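Local coordinates for protein CocE/NonD family hydrolase (Staphylococcus aureus subsp. aureus COL, PDB 3III) that probably hydrolyses ester or amide bonds, using an alpha/beta-hydrolase domain joined to a beta-rich C-terminal domain, at residues Asp145-Glu148 and Val149-Ala153. Sequence-based numbering, arbitrary orientation.
Sequences DYYE and VIEWA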
ATOM      1  N   ASP A 145      -7.560  17.247 -11.765  1.00  8.44           N
ATOM      2  CA  ASP A 145      -7.161  18.460 -11.065  1.00  9.02           C
ATOM      3  C   ASP A 145      -5.637  18.464 -10.842  1.00  9.36           C
ATOM      4  O   ASP A 145      -4.977  19.465 -11.073  1.00 10.34           O
ATOM      5  CB  ASP A 145      -7.864  18.560  -9.710  1.00  8.38           C
ATOM      6  CG  ASP A 145      -9.357  18.869  -9.820  1.00 10.36           C
ATOM      7  OD1 ASP A 145      -9.798  19.367 -10.863  1.00  9.15           O
ATOM      8  OD2 ASP A 145     -10.069  18.586  -8.832  1.00  9.42           O
ATOM      9  N   TYR A 146      -5.104  17.331 -10.386  1.00  8.76           N
ATOM     10  CA  TYR A 146      -3.661  17.122 -10.173  1.00  8.18           C
ATOM     11  C   TYR A 146      -2.866  17.374 -11.468  1.00  8.42           C
ATOM     12  O   TYR A 146      -1.864  18.104 -11.485  1.00  8.30           O
ATOM     13  CB  TYR A 146      -3.442  15.692  -9.634  1.00  8.64           C
ATOM     14  CG  TYR A 146      -2.129  15.411  -8.870  1.00  7.41           C
ATOM     15  CD1 TYR A 146      -1.962  14.209  -8.196  1.00 10.71           C
ATOM     16  CD2 TYR A 146      -1.033  16.279  -8.896  1.00  8.78           C
ATOM     17  CE1 TYR A 146      -0.795  13.919  -7.512  1.00  9.40           C
ATOM     18  CE2 TYR A 146       0.148  15.983  -8.218  1.00 11.83           C
ATOM     19  CZ  TYR A 146       0.250  14.795  -7.524  1.00 11.47           C
ATOM     20  OH  TYR A 146       1.380  14.479  -6.818  1.00  9.74           O
ATOM     21  N   TYR A 147      -3.365  16.851 -12.576  1.00  7.51           N
ATOM     22  CA  TYR A 147      -2.755  17.095 -13.852  1.00  7.81           C
ATOM     23  C   TYR A 147      -2.636  18.593 -14.139  1.00  7.64           C
ATOM     24  O   TYR A 147      -1.566  19.048 -14.583  1.00  6.78           O
ATOM     25  CB  TYR A 147      -3.588  16.423 -14.918  1.00  8.28           C
ATOM     26  CG  TYR A 147      -3.170  16.514 -16.380  1.00  9.15           C
ATOM     27  CD1 TYR A 147      -3.168  17.725 -17.098  1.00 13.47           C
ATOM     28  CD2 TYR A 147      -2.949  15.353 -17.090  1.00  9.93           C
ATOM     29  CE1 TYR A 147      -2.880  17.744 -18.475  1.00 12.33           C
ATOM     30  CE2 TYR A 147      -2.644  15.377 -18.457  1.00 10.47           C
ATOM     31  CZ  TYR A 147      -2.618  16.549 -19.132  1.00 10.96           C
ATOM     32  OH  TYR A 147      -2.326  16.517 -20.478  1.00 12.92           O
ATOM     33  N   GLU A 148      -3.716  19.352 -13.893  1.00  7.88           N
ATOM     34  CA  GLU A 148      -3.633  20.804 -14.112  1.00  8.47           C
ATOM     35  C   GLU A 148      -2.520  21.486 -13.274  1.00  8.71           C
ATOM     36  O   GLU A 148      -1.811  22.421 -13.768  1.00  8.40           O
ATOM     37  CB  GLU A 148      -4.998  21.497 -13.910  1.00  8.60           C
ATOM     38  CG  GLU A 148      -6.079  21.101 -14.901  1.00 10.31           C
ATOM     39  CD  GLU A 148      -7.177  22.150 -15.070  1.00 14.34           C
ATOM     40  OE1 GLU A 148      -6.809  23.253 -15.503  1.00 12.89           O
ATOM     41  OE2 GLU A 148      -8.375  21.868 -14.781  1.00  9.42           O
ATOM     42  N   VAL A 149      -2.342  21.043 -12.037  1.00  8.59           N
ATOM     43  CA  VAL A 149      -1.362  21.647 -11.173  1.00  8.75           C
ATOM     44  C   VAL A 149       0.068  21.300 -11.657  1.00  8.33           C
ATOM     45  O   VAL A 149       0.975  22.167 -11.599  1.00  7.73           O
ATOM     46  CB  VAL A 149      -1.587  21.306  -9.662  1.00  9.34           C
ATOM     47  CG1 VAL A 149      -0.560  22.024  -8.789  1.00 10.48           C
ATOM     48  CG2 VAL A 149      -3.063  21.706  -9.215  1.00  9.86           C
ATOM     49  N   ILE A 150       0.273  20.062 -12.127  1.00  8.45           N
ATOM     50  CA  ILE A 150       1.562  19.646 -12.701  1.00  9.13           C
ATOM     51  C   ILE A 150       1.927  20.536 -13.857  1.00  9.92           C
ATOM     52  O   ILE A 150       3.040  21.054 -13.922  1.00 10.11           O
ATOM     53  CB  ILE A 150       1.563  18.138 -13.138  1.00  8.57           C
ATOM     54  CG1 ILE A 150       1.494  17.263 -11.894  1.00 10.21           C
ATOM     55  CG2 ILE A 150       2.758  17.827 -14.026  1.00  6.05           C
ATOM     56  CD1 ILE A 150       1.163  15.809 -12.161  1.00  8.01           C
ATOM     57  N   GLU A 151       0.985  20.731 -14.776  1.00 10.67           N
ATOM     58  CA  GLU A 151       1.236  21.516 -15.978  1.00  9.95           C
ATOM     59  C   GLU A 151       1.423  22.993 -15.669  1.00 10.05           C
ATOM     60  O   GLU A 151       2.216  23.653 -16.321  1.00 10.64           O
ATOM     61  CB  GLU A 151       0.139  21.264 -17.018  1.00 10.74           C
ATOM     62  CG  GLU A 151       0.138  19.799 -17.515  1.00 11.58           C
ATOM     63  CD  GLU A 151       1.513  19.335 -18.047  1.00 12.83           C
ATOM     64  OE1 GLU A 151       1.995  19.972 -19.027  1.00 12.16           O
ATOM     65  OE2 GLU A 151       2.110  18.366 -17.496  1.00  8.64           O
ATOM     66  N   TRP A 152       0.719  23.505 -14.666  1.00  9.66           N
ATOM     67  CA  TRP A 152       0.900  24.879 -14.211  1.00  9.22           C
ATOM     68  C   TRP A 152       2.322  25.110 -13.640  1.00  9.69           C
ATOM     69  O   TRP A 152       2.987  26.093 -13.990  1.00  8.85           O
ATOM     70  CB  TRP A 152      -0.138  25.196 -13.153  1.00  9.71           C
ATOM     71  CG  TRP A 152       0.070  26.528 -12.480  1.00  9.68           C
ATOM     72  CD1 TRP A 152      -0.409  27.738 -12.886  1.00 11.84           C
ATOM     73  CD2 TRP A 152       0.810  26.761 -11.302  1.00  9.21           C
ATOM     74  NE1 TRP A 152      -0.005  28.715 -12.013  1.00 11.92           N
ATOM     75  CE2 TRP A 152       0.750  28.137 -11.036  1.00 11.68           C
ATOM     76  CE3 TRP A 152       1.518  25.932 -10.423  1.00 11.19           C
ATOM     77  CZ2 TRP A 152       1.374  28.708  -9.926  1.00 11.63           C
ATOM     78  CZ3 TRP A 152       2.113  26.498  -9.320  1.00 11.52           C
ATOM     79  CH2 TRP A 152       2.051  27.879  -9.093  1.00 10.49           C
ATOM     80  N   ALA A 153       2.763  24.179 -12.805  1.00  8.35           N
ATOM     81  CA  ALA A 153       4.064  24.200 -12.179  1.00  9.17           C
ATOM     82  C   ALA A 153       5.172  24.222 -13.208  1.00  9.46           C
ATOM     83  O   ALA A 153       6.154  24.901 -13.010  1.00  9.60           O
ATOM     84  CB  ALA A 153       4.237  22.967 -11.264  1.00  7.07           C
TER
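Both tyrosines set CG trans to the backbone N (chi1 -158° for Tyr146, -180° for Tyr147), which swings each ring toward the residue one turn later in the same helix, Ile150 and Glu151. The turns belong to helix 140-154, which packs on the central sheet of the alpha/beta-hydrolase fold. Tyr146 lays its CD2 side against Ile150, with CD2 4.0 Å from Ile150 CD1. This apolar pair suits the buried face, where Met71 of strand 67-74 and Val178 of helix 170-179 also touch both side chains. The partly exposed ring of Tyr147 crosses Glu151, its CE1 3.8 Å from Glu151 CG; tyrosine suits such a place because it joins an apolar ring to a polar hydroxyl. Glu151 bends beyond CG, and its carboxylate is turned 51° from that ring plane. The acidic groups have partners elsewhere: Glu151 OE1 is hydrogen-bonded to His185 ND1, while Asp145 OD2 and Glu148 OE2 form salt bridges with Arg126 NE and Arg49 NE. Val149, short and apolar, suits the buried side, where it touches Leu54 of strand 53-60; its CG2 lies 3.5 Å from Asp145 O. Four successive i to i+4 bonds join the turns; in the last, Trp152 N donates to Glu148 O at 2.9 Å.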